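Local coordinates for nitroreductase family protein (Lactobacillus plantarum, PDB 4QLX) that acts as an FMN-dependent enone reductase in the saturation of polyunsaturated fatty acids, probably using NADH to convert 10-oxo-(11E)-octadecenoate into 10-oxooctadecanoate, at residues F60-T65 and A89-A94; A70-A75 and E175-T180; D96-Y101 and P185-P190. All coordinates share one frame; numbering follows the deposited sequence.

Contact 1: F60-T65 and A89-A94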
ATOM      1  N   PHE A  60       2.768  -0.612 -15.261  1.00 16.79           N
ATOM      2  CA  PHE A  60       3.200   0.765 -15.078  1.00 17.97           C
ATOM      3  C   PHE A  60       3.330   1.512 -16.408  1.00 19.63           C
ATOM      4  O   PHE A  60       3.918   1.002 -17.356  1.00 18.39           O
ATOM      5  CB  PHE A  60       4.530   0.779 -14.332  1.00 16.11           C
ATOM      6  CG  PHE A  60       4.509  -0.013 -13.044  1.00 16.12           C
ATOM      7  CD1 PHE A  60       3.948   0.523 -11.897  1.00 15.62           C
ATOM      8  CD2 PHE A  60       5.033  -1.295 -12.987  1.00 18.53           C
ATOM      9  CE1 PHE A  60       3.919  -0.192 -10.716  1.00 15.93           C
ATOM     10  CE2 PHE A  60       5.006  -2.009 -11.817  1.00 19.33           C
ATOM     11  CZ  PHE A  60       4.455  -1.454 -10.674  1.00 16.34           C
ATOM     12  N   VAL A  61       2.779   2.719 -16.492  1.00 19.23           N
ATOM     13  CA  VAL A  61       3.016   3.536 -17.674  1.00 19.01           C
ATOM     14  C   VAL A  61       3.648   4.863 -17.247  1.00 20.89           C
ATOM     15  O   VAL A  61       3.035   5.634 -16.518  1.00 16.75           O
ATOM     16  CB  VAL A  61       1.728   3.797 -18.464  1.00 18.79           C
ATOM     17  CG1 VAL A  61       2.022   4.683 -19.681  1.00 22.43           C
ATOM     18  CG2 VAL A  61       1.089   2.495 -18.889  1.00 22.40           C
ATOM     19  N   VAL A  62       4.888   5.090 -17.672  1.00 20.21           N
ATOM     20  CA  VAL A  62       5.647   6.258 -17.241  1.00 19.64           C
ATOM     21  C   VAL A  62       5.424   7.408 -18.209  1.00 22.52           C
ATOM     22  O   VAL A  62       5.653   7.282 -19.418  1.00 23.29           O
ATOM     23  CB  VAL A  62       7.146   5.970 -17.133  1.00 19.59           C
ATOM     24  CG1 VAL A  62       7.914   7.258 -16.746  1.00 20.73           C
ATOM     25  CG2 VAL A  62       7.415   4.856 -16.125  1.00 21.29           C
ATOM     26  N   VAL A  63       4.965   8.525 -17.656  1.00 24.09           N
ATOM     27  CA  VAL A  63       4.698   9.735 -18.410  1.00 24.09           C
ATOM     28  C   VAL A  63       5.693  10.790 -17.945  1.00 24.08           C
ATOM     29  O   VAL A  63       5.619  11.233 -16.801  1.00 23.53           O
ATOM     30  CB  VAL A  63       3.253  10.218 -18.180  1.00 21.75           C
ATOM     31  CG1 VAL A  63       2.946  11.448 -19.021  1.00 26.28           C
ATOM     32  CG2 VAL A  63       2.270   9.100 -18.484  1.00 24.45           C
ATOM     33  N   ASP A  64       6.650  11.168 -18.789  1.00 21.79           N
ATOM     34  CA  ASP A  64       7.662  12.127 -18.334  1.00 27.41           C
ATOM     35  C   ASP A  64       8.178  13.098 -19.418  1.00 27.16           C
ATOM     36  O   ASP A  64       9.254  13.683 -19.269  1.00 29.95           O
ATOM     37  CB  ASP A  64       8.845  11.374 -17.725  1.00 28.37           C
ATOM     38  CG  ASP A  64       9.685  10.677 -18.772  1.00 31.73           C
ATOM     39  OD1 ASP A  64       9.167  10.438 -19.888  1.00 33.24           O
ATOM     40  OD2 ASP A  64      10.856  10.366 -18.478  1.00 31.71           O
ATOM     41  N   THR A  65       7.427  13.243 -20.502  1.00 23.46           N
ATOM     42  CA  THR A  65       7.772  14.203 -21.545  1.00 28.25           C
ATOM     43  C   THR A  65       6.592  15.136 -21.772  1.00 27.15           C
ATOM     44  O   THR A  65       5.442  14.771 -21.490  1.00 23.83           O
ATOM     45  CB  THR A  65       8.158  13.509 -22.890  1.00 26.45           C
ATOM     46  OG1 THR A  65       6.977  13.081 -23.573  1.00 26.25           O
ATOM     47  CG2 THR A  65       9.092  12.333 -22.657  1.00 32.15           C
ATOM     48  N   ALA A  89       7.968  13.065 -13.284  1.00 24.26           N
ATOM     49  CA  ALA A  89       7.355  11.952 -14.000  1.00 21.34           C
ATOM     50  C   ALA A  89       6.076  11.527 -13.303  1.00 20.64           C
ATOM     51  O   ALA A  89       5.948  11.666 -12.087  1.00 20.68           O
ATOM     52  CB  ALA A  89       8.316  10.785 -14.100  1.00 20.88           C
ATOM     53  N   ILE A  90       5.118  11.040 -14.082  1.00 16.34           N
ATOM     54  CA  ILE A  90       3.941  10.412 -13.511  1.00 20.38           C
ATOM     55  C   ILE A  90       4.045   8.921 -13.828  1.00 21.80           C
ATOM     56  O   ILE A  90       4.373   8.541 -14.950  1.00 21.68           O
ATOM     57  CB  ILE A  90       2.629  10.996 -14.059  1.00 22.20           C
ATOM     58  CG1 ILE A  90       2.574  12.509 -13.810  1.00 22.11           C
ATOM     59  CG2 ILE A  90       1.417  10.306 -13.434  1.00 21.35           C
ATOM     60  CD1 ILE A  90       3.125  13.336 -14.974  1.00 22.61           C
ATOM     61  N   VAL A  91       3.811   8.087 -12.824  1.00 19.97           N
ATOM     62  CA  VAL A  91       3.761   6.654 -13.043  1.00 17.29           C
ATOM     63  C   VAL A  91       2.312   6.219 -12.894  1.00 21.36           C
ATOM     64  O   VAL A  91       1.766   6.200 -11.776  1.00 19.58           O
ATOM     65  CB  VAL A  91       4.665   5.900 -12.072  1.00 19.13           C
ATOM     66  CG1 VAL A  91       4.500   4.386 -12.242  1.00 19.24           C
ATOM     67  CG2 VAL A  91       6.115   6.325 -12.275  1.00 16.96           C
ATOM     68  N   PHE A  92       1.666   5.907 -14.015  1.00 16.68           N
ATOM     69  CA  PHE A  92       0.291   5.451 -13.923  1.00 21.20           C
ATOM     70  C   PHE A  92       0.233   3.943 -13.749  1.00 21.51           C
ATOM     71  O   PHE A  92       0.941   3.201 -14.439  1.00 20.41           O
ATOM     72  CB  PHE A  92      -0.545   5.855 -15.140  1.00 21.52           C
ATOM     73  CG  PHE A  92      -2.011   5.676 -14.901  1.00 23.88           C
ATOM     74  CD1 PHE A  92      -2.761   6.699 -14.332  1.00 20.33           C
ATOM     75  CD2 PHE A  92      -2.621   4.455 -15.150  1.00 20.66           C
ATOM     76  CE1 PHE A  92      -4.101   6.523 -14.060  1.00 21.41           C
ATOM     77  CE2 PHE A  92      -3.963   4.268 -14.881  1.00 20.58           C
ATOM     78  CZ  PHE A  92      -4.708   5.292 -14.336  1.00 20.76           C
ATOM     79  N   ILE A  93      -0.631   3.496 -12.841  1.00 17.71           N
ATOM     80  CA  ILE A  93      -0.738   2.082 -12.537  1.00 20.57           C
ATOM     81  C   ILE A  93      -2.076   1.532 -13.020  1.00 20.39           C
ATOM     82  O   ILE A  93      -3.142   2.048 -12.691  1.00 18.65           O
ATOM     83  CB  ILE A  93      -0.554   1.808 -11.019  1.00 16.64           C
ATOM     84  CG1 ILE A  93       0.668   2.574 -10.500  1.00 17.30           C
ATOM     85  CG2 ILE A  93      -0.376   0.297 -10.766  1.00 16.72           C
ATOM     86  CD1 ILE A  93       0.846   2.529  -8.974  1.00 17.69           C
ATOM     87  N   ALA A  94      -2.003   0.492 -13.840  1.00 17.41           N
ATOM     88  CA  ALA A  94      -3.201  -0.167 -14.329  1.00 20.90           C
ATOM     89  C   ALA A  94      -3.174  -1.618 -13.858  1.00 17.72           C
ATOM     90  O   ALA A  94      -2.106  -2.187 -13.664  1.00 19.77           O
ATOM     91  CB  ALA A  94      -3.288  -0.081 -15.841  1.00 20.88           C
TER

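Contact 2: A70-A75 and E175-T180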
ATOM      1  N   ALA A  70       0.724  15.840 -22.424  1.00 32.22           N
ATOM      2  CA  ALA A  70      -0.413  16.422 -23.130  1.00 29.91           C
ATOM      3  C   ALA A  70      -1.395  15.336 -23.539  1.00 28.07           C
ATOM      4  O   ALA A  70      -2.615  15.521 -23.476  1.00 30.29           O
ATOM      5  CB  ALA A  70       0.064  17.218 -24.356  1.00 30.66           C
ATOM      6  N   LYS A  71      -0.854  14.194 -23.952  1.00 28.53           N
ATOM      7  CA  LYS A  71      -1.672  13.047 -24.309  1.00 29.03           C
ATOM      8  C   LYS A  71      -2.330  12.432 -23.070  1.00 30.64           C
ATOM      9  O   LYS A  71      -3.501  12.063 -23.089  1.00 31.52           O
ATOM     10  CB  LYS A  71      -0.822  12.003 -25.034  1.00 29.03           C
ATOM     11  CG  LYS A  71      -1.504  10.671 -25.233  1.00 36.49           C
ATOM     12  CD  LYS A  71      -2.708  10.783 -26.158  1.00 39.79           C
ATOM     13  CE  LYS A  71      -2.963   9.455 -26.854  1.00 40.08           C
ATOM     14  NZ  LYS A  71      -4.259   9.435 -27.583  1.00 45.85           N
ATOM     15  N   PHE A  72      -1.551  12.313 -22.001  1.00 29.76           N
ATOM     16  CA  PHE A  72      -2.029  11.773 -20.734  1.00 25.48           C
ATOM     17  C   PHE A  72      -3.171  12.626 -20.181  1.00 28.90           C
ATOM     18  O   PHE A  72      -4.225  12.109 -19.814  1.00 27.57           O
ATOM     19  CB  PHE A  72      -0.855  11.704 -19.756  1.00 26.91           C
ATOM     20  CG  PHE A  72      -1.204  11.212 -18.387  1.00 25.10           C
ATOM     21  CD1 PHE A  72      -1.713   9.936 -18.191  1.00 29.53           C
ATOM     22  CD2 PHE A  72      -0.951  11.998 -17.277  1.00 22.27           C
ATOM     23  CE1 PHE A  72      -2.005   9.472 -16.910  1.00 25.08           C
ATOM     24  CE2 PHE A  72      -1.248  11.535 -15.993  1.00 22.15           C
ATOM     25  CZ  PHE A  72      -1.768  10.271 -15.818  1.00 25.32           C
ATOM     26  N   LYS A  73      -2.968  13.939 -20.151  1.00 26.21           N
ATOM     27  CA  LYS A  73      -3.965  14.852 -19.589  1.00 29.20           C
ATOM     28  C   LYS A  73      -5.347  14.742 -20.227  1.00 28.41           C
ATOM     29  O   LYS A  73      -6.337  15.148 -19.624  1.00 25.36           O
ATOM     30  CB  LYS A  73      -3.479  16.292 -19.690  1.00 30.09           C
ATOM     31  CG  LYS A  73      -2.386  16.593 -18.705  1.00 29.59           C
ATOM     32  CD  LYS A  73      -2.271  18.066 -18.421  1.00 33.33           C
ATOM     33  CE  LYS A  73      -1.789  18.842 -19.618  1.00 35.37           C
ATOM     34  NZ  LYS A  73      -1.375  20.202 -19.188  1.00 27.87           N
ATOM     35  N   GLN A  74      -5.425  14.173 -21.425  1.00 29.97           N
ATOM     36  CA  GLN A  74      -6.717  13.969 -22.079  1.00 31.16           C
ATOM     37  C   GLN A  74      -7.673  13.128 -21.238  1.00 31.54           C
ATOM     38  O   GLN A  74      -8.885  13.214 -21.400  1.00 32.45           O
ATOM     39  CB  GLN A  74      -6.529  13.295 -23.431  1.00 31.23           C
ATOM     40  CG  GLN A  74      -5.716  14.078 -24.441  1.00 34.45           C
ATOM     41  CD  GLN A  74      -5.626  13.328 -25.758  1.00 44.45           C
ATOM     42  OE1 GLN A  74      -5.909  12.120 -25.820  1.00 39.64           O
ATOM     43  NE2 GLN A  74      -5.250  14.034 -26.818  1.00 47.56           N
ATOM     44  N   ALA A  75      -7.115  12.301 -20.355  1.00 28.67           N
ATOM     45  CA  ALA A  75      -7.903  11.372 -19.547  1.00 29.04           C
ATOM     46  C   ALA A  75      -7.727  11.663 -18.051  1.00 28.50           C
ATOM     47  O   ALA A  75      -8.079  10.842 -17.205  1.00 29.14           O
ATOM     48  CB  ALA A  75      -7.509   9.927 -19.867  1.00 25.57           C
ATOM     49  N   GLU A 175     -13.238   5.961 -18.243  1.00 35.60           N
ATOM     50  CA  GLU A 175     -13.645   5.330 -19.491  1.00 37.22           C
ATOM     51  C   GLU A 175     -12.637   5.606 -20.607  1.00 35.13           C
ATOM     52  O   GLU A 175     -12.680   4.958 -21.645  1.00 43.78           O
ATOM     53  CB  GLU A 175     -15.051   5.790 -19.913  1.00 36.27           C
ATOM     54  CG  GLU A 175     -16.119   5.696 -18.812  1.00 42.30           C
ATOM     55  CD  GLU A 175     -16.047   6.827 -17.778  1.00 48.53           C
ATOM     56  OE1 GLU A 175     -15.463   7.894 -18.083  1.00 47.82           O
ATOM     57  OE2 GLU A 175     -16.565   6.637 -16.649  1.00 48.58           O
ATOM     58  N   LYS A 176     -11.716   6.541 -20.382  1.00 30.89           N
ATOM     59  CA  LYS A 176     -10.790   6.982 -21.432  1.00 31.58           C
ATOM     60  C   LYS A 176      -9.327   6.659 -21.172  1.00 29.54           C
ATOM     61  O   LYS A 176      -8.516   6.663 -22.106  1.00 26.85           O
ATOM     62  CB  LYS A 176     -10.901   8.497 -21.648  1.00 34.65           C
ATOM     63  CG  LYS A 176     -12.009   8.930 -22.565  1.00 34.28           C
ATOM     64  CD  LYS A 176     -11.969  10.439 -22.776  1.00 38.96           C
ATOM     65  CE  LYS A 176     -10.664  10.880 -23.412  1.00 38.06           C
ATOM     66  NZ  LYS A 176     -10.600  12.360 -23.571  1.00 45.57           N
ATOM     67  N   MET A 177      -8.974   6.407 -19.914  1.00 27.49           N
ATOM     68  CA  MET A 177      -7.563   6.312 -19.551  1.00 26.34           C
ATOM     69  C   MET A 177      -6.833   5.166 -20.252  1.00 26.44           C
ATOM     70  O   MET A 177      -5.735   5.357 -20.766  1.00 26.23           O
ATOM     71  CB  MET A 177      -7.397   6.175 -18.039  1.00 25.18           C
ATOM     72  CG  MET A 177      -5.934   6.104 -17.587  1.00 24.74           C
ATOM     73  SD  MET A 177      -4.891   7.490 -18.124  1.00 24.31           S
ATOM     74  CE  MET A 177      -5.461   8.799 -17.042  1.00 24.29           C
ATOM     75  N   ILE A 178      -7.427   3.982 -20.275  1.00 27.06           N
ATOM     76  CA  ILE A 178      -6.731   2.837 -20.856  1.00 27.80           C
ATOM     77  C   ILE A 178      -6.446   3.056 -22.348  1.00 25.68           C
ATOM     78  O   ILE A 178      -5.316   2.840 -22.789  1.00 28.59           O
ATOM     79  CB  ILE A 178      -7.511   1.509 -20.638  1.00 29.46           C
ATOM     80  CG1 ILE A 178      -7.537   1.144 -19.155  1.00 26.22           C
ATOM     81  CG2 ILE A 178      -6.885   0.366 -21.436  1.00 31.32           C
ATOM     82  CD1 ILE A 178      -6.163   0.996 -18.521  1.00 25.41           C
ATOM     83  N   PRO A 179      -7.446   3.497 -23.131  1.00 26.57           N
ATOM     84  CA  PRO A 179      -7.104   3.715 -24.541  1.00 29.37           C
ATOM     85  C   PRO A 179      -6.127   4.869 -24.732  1.00 30.36           C
ATOM     86  O   PRO A 179      -5.250   4.781 -25.593  1.00 31.52           O
ATOM     87  CB  PRO A 179      -8.457   4.022 -25.186  1.00 32.15           C
ATOM     88  CG  PRO A 179      -9.461   3.398 -24.276  1.00 33.31           C
ATOM     89  CD  PRO A 179      -8.899   3.608 -22.907  1.00 30.68           C
ATOM     90  N   THR A 180      -6.267   5.920 -23.926  1.00 27.80           N
ATOM     91  CA  THR A 180      -5.325   7.042 -23.929  1.00 30.85           C
ATOM     92  C   THR A 180      -3.887   6.575 -23.712  1.00 30.99           C
ATOM     93  O   THR A 180      -2.959   7.128 -24.287  1.00 30.58           O
ATOM     94  CB  THR A 180      -5.690   8.087 -22.839  1.00 32.36           C
ATOM     95  OG1 THR A 180      -6.951   8.689 -23.158  1.00 32.65           O
ATOM     96  CG2 THR A 180      -4.629   9.181 -22.736  1.00 29.86           C
TER
HETATM   97  O   HOH W   1      -7.923  10.401 -25.430  1.00 38.78           O

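Contact 3: D96-Y101 and P185-P190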
ATOM      1  N   ASP A  96      -3.794  -5.665 -14.171  1.00 20.34           N
ATOM      2  CA  ASP A  96      -3.720  -6.701 -15.203  1.00 21.55           C
ATOM      3  C   ASP A  96      -4.702  -7.826 -14.886  1.00 22.91           C
ATOM      4  O   ASP A  96      -4.435  -8.675 -14.040  1.00 23.67           O
ATOM      5  CB  ASP A  96      -2.289  -7.239 -15.308  1.00 23.07           C
ATOM      6  CG  ASP A  96      -2.123  -8.295 -16.401  1.00 27.71           C
ATOM      7  OD1 ASP A  96      -3.089  -8.576 -17.146  1.00 26.85           O
ATOM      8  OD2 ASP A  96      -1.004  -8.831 -16.523  1.00 30.50           O
ATOM      9  N   THR A  97      -5.836  -7.838 -15.582  1.00 24.33           N
ATOM     10  CA  THR A  97      -6.889  -8.803 -15.293  1.00 22.35           C
ATOM     11  C   THR A  97      -6.681 -10.123 -16.037  1.00 23.63           C
ATOM     12  O   THR A  97      -7.580 -10.956 -16.102  1.00 27.35           O
ATOM     13  CB  THR A  97      -8.276  -8.238 -15.640  1.00 25.89           C
ATOM     14  OG1 THR A  97      -8.408  -8.115 -17.062  1.00 24.47           O
ATOM     15  CG2 THR A  97      -8.469  -6.875 -14.985  1.00 23.35           C
ATOM     16  N   GLN A  98      -5.498 -10.303 -16.608  1.00 25.11           N
ATOM     17  CA  GLN A  98      -5.145 -11.572 -17.227  1.00 28.20           C
ATOM     18  C   GLN A  98      -3.879 -12.124 -16.595  1.00 26.37           C
ATOM     19  O   GLN A  98      -3.258 -13.040 -17.135  1.00 24.42           O
ATOM     20  CB  GLN A  98      -4.964 -11.411 -18.738  1.00 24.54           C
ATOM     21  CG  GLN A  98      -6.263 -11.101 -19.482  1.00 25.93           C
ATOM     22  CD  GLN A  98      -6.033 -10.801 -20.952  1.00 25.15           C
ATOM     23  OE1 GLN A  98      -4.926 -10.958 -21.462  1.00 25.61           O
ATOM     24  NE2 GLN A  98      -7.077 -10.348 -21.634  1.00 29.48           N
ATOM     25  N   SER A  99      -3.509 -11.579 -15.438  1.00 19.92           N
ATOM     26  CA  SER A  99      -2.265 -11.982 -14.778  1.00 21.13           C
ATOM     27  C   SER A  99      -2.278 -13.452 -14.346  1.00 21.03           C
ATOM     28  O   SER A  99      -1.216 -14.076 -14.209  1.00 20.11           O
ATOM     29  CB  SER A  99      -1.989 -11.079 -13.568  1.00 21.65           C
ATOM     30  OG  SER A  99      -2.875 -11.366 -12.504  1.00 23.70           O
ATOM     31  N   HIS A 100      -3.472 -14.004 -14.141  1.00 19.85           N
ATOM     32  CA  HIS A 100      -3.606 -15.390 -13.680  1.00 24.65           C
ATOM     33  C   HIS A 100      -3.433 -16.401 -14.811  1.00 23.37           C
ATOM     34  O   HIS A 100      -3.469 -17.607 -14.576  1.00 24.49           O
ATOM     35  CB  HIS A 100      -4.970 -15.606 -13.015  1.00 21.31           C
ATOM     36  CG  HIS A 100      -6.123 -15.298 -13.913  1.00 22.70           C
ATOM     37  ND1 HIS A 100      -6.427 -14.014 -14.317  1.00 26.50           N
ATOM     38  CD2 HIS A 100      -7.042 -16.101 -14.497  1.00 26.93           C
ATOM     39  CE1 HIS A 100      -7.490 -14.039 -15.100  1.00 28.01           C
ATOM     40  NE2 HIS A 100      -7.886 -15.295 -15.222  1.00 26.55           N
ATOM     41  N   TYR A 101      -3.254 -15.915 -16.035  1.00 27.67           N
ATOM     42  CA  TYR A 101      -3.052 -16.806 -17.174  1.00 31.86           C
ATOM     43  C   TYR A 101      -1.790 -17.658 -16.977  1.00 30.57           C
ATOM     44  O   TYR A 101      -1.707 -18.774 -17.482  1.00 30.88           O
ATOM     45  CB  TYR A 101      -2.962 -16.010 -18.489  1.00 26.57           C
ATOM     46  CG  TYR A 101      -4.298 -15.510 -19.038  1.00 27.41           C
ATOM     47  CD1 TYR A 101      -5.478 -15.670 -18.321  1.00 27.58           C
ATOM     48  CD2 TYR A 101      -4.373 -14.899 -20.283  1.00 28.44           C
ATOM     49  CE1 TYR A 101      -6.697 -15.220 -18.822  1.00 27.02           C
ATOM     50  CE2 TYR A 101      -5.591 -14.443 -20.798  1.00 27.78           C
ATOM     51  CZ  TYR A 101      -6.749 -14.604 -20.061  1.00 32.24           C
ATOM     52  OH  TYR A 101      -7.965 -14.151 -20.562  1.00 28.68           O
ATOM     53  N   PRO A 185      -7.637  -2.673 -23.775  1.00 34.42           N
ATOM     54  CA  PRO A 185      -8.849  -2.468 -22.983  1.00 31.60           C
ATOM     55  C   PRO A 185      -9.489  -3.775 -22.511  1.00 30.04           C
ATOM     56  O   PRO A 185     -10.175  -3.795 -21.490  1.00 34.08           O
ATOM     57  CB  PRO A 185      -9.769  -1.735 -23.953  1.00 32.17           C
ATOM     58  CG  PRO A 185      -9.304  -2.135 -25.300  1.00 32.20           C
ATOM     59  CD  PRO A 185      -7.815  -2.236 -25.171  1.00 36.40           C
ATOM     60  N   LYS A 186      -9.279  -4.845 -23.260  1.00 33.77           N
ATOM     61  CA  LYS A 186      -9.717  -6.170 -22.840  1.00 34.09           C
ATOM     62  C   LYS A 186      -9.014  -6.605 -21.557  1.00 32.15           C
ATOM     63  O   LYS A 186      -9.552  -7.395 -20.787  1.00 33.60           O
ATOM     64  CB  LYS A 186      -9.439  -7.210 -23.929  1.00 34.44           C
ATOM     65  CG  LYS A 186     -10.311  -7.140 -25.171  1.00 42.02           C
ATOM     66  CD  LYS A 186     -10.072  -8.375 -26.030  1.00 43.49           C
ATOM     67  CE  LYS A 186     -10.459  -9.654 -25.270  1.00 56.22           C
ATOM     68  NZ  LYS A 186      -9.373 -10.689 -25.214  1.00 45.80           N
ATOM     69  N   ARG A 187      -7.806  -6.087 -21.353  1.00 26.74           N
ATOM     70  CA  ARG A 187      -6.883  -6.607 -20.349  1.00 26.20           C
ATOM     71  C   ARG A 187      -6.702  -5.726 -19.110  1.00 27.92           C
ATOM     72  O   ARG A 187      -6.730  -6.201 -17.975  1.00 23.10           O
ATOM     73  CB  ARG A 187      -5.512  -6.823 -20.989  1.00 23.40           C
ATOM     74  CG  ARG A 187      -4.500  -7.399 -20.031  1.00 28.67           C
ATOM     75  CD  ARG A 187      -3.210  -7.761 -20.719  1.00 26.53           C
ATOM     76  NE  ARG A 187      -2.344  -8.528 -19.819  1.00 30.34           N
ATOM     77  CZ  ARG A 187      -1.148  -8.995 -20.156  1.00 35.12           C
ATOM     78  NH1 ARG A 187      -0.665  -8.762 -21.371  1.00 32.16           N
ATOM     79  NH2 ARG A 187      -0.431  -9.686 -19.275  1.00 34.88           N
ATOM     80  N   TYR A 188      -6.496  -4.439 -19.342  1.00 23.79           N
ATOM     81  CA  TYR A 188      -6.065  -3.539 -18.278  1.00 27.58           C
ATOM     82  C   TYR A 188      -7.183  -2.649 -17.738  1.00 22.83           C
ATOM     83  O   TYR A 188      -8.031  -2.185 -18.488  1.00 26.87           O
ATOM     84  CB  TYR A 188      -4.902  -2.682 -18.785  1.00 23.37           C
ATOM     85  CG  TYR A 188      -3.675  -3.492 -19.101  1.00 28.18           C
ATOM     86  CD1 TYR A 188      -2.920  -4.066 -18.085  1.00 23.14           C
ATOM     87  CD2 TYR A 188      -3.263  -3.686 -20.412  1.00 26.97           C
ATOM     88  CE1 TYR A 188      -1.791  -4.814 -18.367  1.00 25.78           C
ATOM     89  CE2 TYR A 188      -2.131  -4.425 -20.705  1.00 26.69           C
ATOM     90  CZ  TYR A 188      -1.399  -4.987 -19.680  1.00 28.56           C
ATOM     91  OH  TYR A 188      -0.279  -5.730 -19.973  1.00 27.06           O
ATOM     92  N   VAL A 189      -7.181  -2.436 -16.426  1.00 24.40           N
ATOM     93  CA  VAL A 189      -8.111  -1.512 -15.783  1.00 24.45           C
ATOM     94  C   VAL A 189      -7.360  -0.367 -15.079  1.00 23.88           C
ATOM     95  O   VAL A 189      -6.350  -0.585 -14.412  1.00 21.42           O
ATOM     96  CB  VAL A 189      -9.023  -2.246 -14.766  1.00 25.62           C
ATOM     97  CG1 VAL A 189      -9.894  -3.290 -15.482  1.00 27.51           C
ATOM     98  CG2 VAL A 189      -8.202  -2.901 -13.664  1.00 22.93           C
ATOM     99  N   PRO A 190      -7.855   0.865 -15.214  1.00 20.59           N
ATOM    100  CA  PRO A 190      -7.131   1.973 -14.591  1.00 22.03           C
ATOM    101  C   PRO A 190      -7.314   1.991 -13.078  1.00 21.21           C
ATOM    102  O   PRO A 190      -8.406   1.681 -12.598  1.00 27.35           O
ATOM    103  CB  PRO A 190      -7.762   3.206 -15.237  1.00 22.09           C
ATOM    104  CG  PRO A 190      -9.144   2.773 -15.578  1.00 25.93           C
ATOM    105  CD  PRO A 190      -9.098   1.304 -15.870  1.00 26.48           C
TER
HETATM  106  O   HOH W   2      -9.561  -9.959 -20.120  1.00 35.50           O

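Contact 1: F60-T65 and A89-A94
V63 and I90 form a hydrogen-bonded pair of two antiparallel strands: V63 N reaches I90 O at 2.8 Å, nearly straight (176°), and I90 N returns the bond to V63 O. V61 and F92 make the second such pair, with V61 N to F92 O also 2.8 Å. Between these pairs, V62 stands opposite V91 in a non-hydrogen-bonded pair, and its CA-H makes a contact with I90 O.

The tightly enclosed part is V63, I90 and F92, all buried on one face of the sheet. V63 and I90 lie CB to CB at 4.2 Å, and I90 CD1 comes to 3.7 Å from V63 O. F72 of helix 66-72 backs this pair, while M177 and L181 of helix 177-181 touch F92. V61, on the same face, is partly exposed.

On the face of F60, V62, V91 and I93 the outer strand is more open: F60 and V62 remain partly exposed although I43 of helix 36-46 touches both. With CG set beside its backbone N (chi1 -53°), F60 lays CD1 3.9 Å from V91 CG1, whereas V62 CG2 stays 4.3 Å from V91 CG2. Past the strand, D64 turns its carboxylate to a salt bridge with R36.

This is an outermost strand of the chain's sheet, 58-63, zipped to its inner neighbour 89-96 in the helix-flanked antiparallel sheet of the nitroreductase fold.

Contact 2: A70-A75 and E175-T180
The carbonyl oxygen of K176, whose CB lies against A75 CB and whose NZ reaches Q74, accepts two bonds from T180: its backbone N at 3.0 Å and its hydroxyl OG1 at 2.8 Å. OG1 approaches from above the carbonyl plane, 49° out of it. The hydroxyl is thereby tied back to the start of helix 177-181, and it also accepts a bond from a water that donates to Q74 OE1 as well, linking the two segments through solvent.

A direct polar bridge runs beside it: K176 brings NZ to Q74 O at 2.9 Å, again from above the carbonyl plane. K71, K176 and Q74 are all exposed, so this polar side faces solvent.

Further in, A75 carries the packing. Its CB points at the helix and lies 3.6 Å from T180 OG1, with M177 CA equally near. The other branch of T180 reaches K71 of helix 66-72, where CG2 sits a tight 3.1 Å from K71 O.

M177 closes the buried side. CG is anti to the backbone N (chi1 -179°), and bends at chi2 and chi3 fold the thioether back against A75, putting CE 3.5 Å from F72 CE1. The sulfur stands 4.8 Å from the F72 ring centroid and 65° off the ring normal, an oblique approach. I90 and F92 of strand 89-96 touch the same ring.

The arrangement is a Met-aromatic contact joining helix 66-72 and the residues that follow it to helix 177-181 against the central sheet. Both M177 and I172, which lines the product pocket, belong to one packed cluster.

Contact 3: D96-Y101 and P185-P190
D96 and Y188 stand opposite as an antiparallel non-hydrogen-bonded pair, CA to CA 5.0 Å, and next to them T97 N donates to R187 O at 3.0 Å. The T97 hydroxyl OG1 donates to the same R187 O at 2.7 Å, from the opposite face of the carbonyl plane, so one oxygen is gripped twice by one residue.

R187, extended from CG to NE, holds the D96 carboxylate side-on in a salt bridge: NE to OD1 is 2.8 Å and NH2 to OD2 2.9 Å. The two planes are 59° apart, and NE meets OD1 from above the carboxylate. From the other face Q98 N bonds OD1, closing an Asx turn that fixes the carboxylate's rotation.

The arginine chain is sandwiched. Its CG lies 3.7 Å over the centre of the Y188 ring, and the Q98 side chain crosses it at about a right angle, the amide plane only 12° from the guanidinium. Water joins Q98 NE2 to K186 O, and T97 CG2 packs on V189 CG1.

The contact thus pins the loop between strand 89-96 and helix 103-112 to the start of strand 188-197, with Y188 resting on I178 of helix 177-181.

In the fold
Contacts 1 and 3 reach the same sheet through its neighbouring strands 89-96 and 188-197, and contact 2 packs F72 and helix 177-181 against it. Contact 1 meets contact 2 where F92 CZ lies 3.6 Å from M177 CG, and contact 3 where A94 CB lies 3.4 Å from V189 O. I178, on the helix of contact 2, joins contact 3, its CG1 being 3.4 Å from Y188 O. Along the chain, contact 2 crosses both others, whereas contact 1 closes before contact 3 opens. The F92 side chain is about 10 Å from bound FMN and from the bound 10-oxooctadecanoic acid; the M177 side chain is about 10 Å, and the T97 side chain about 11 Å, from a bound product molecule.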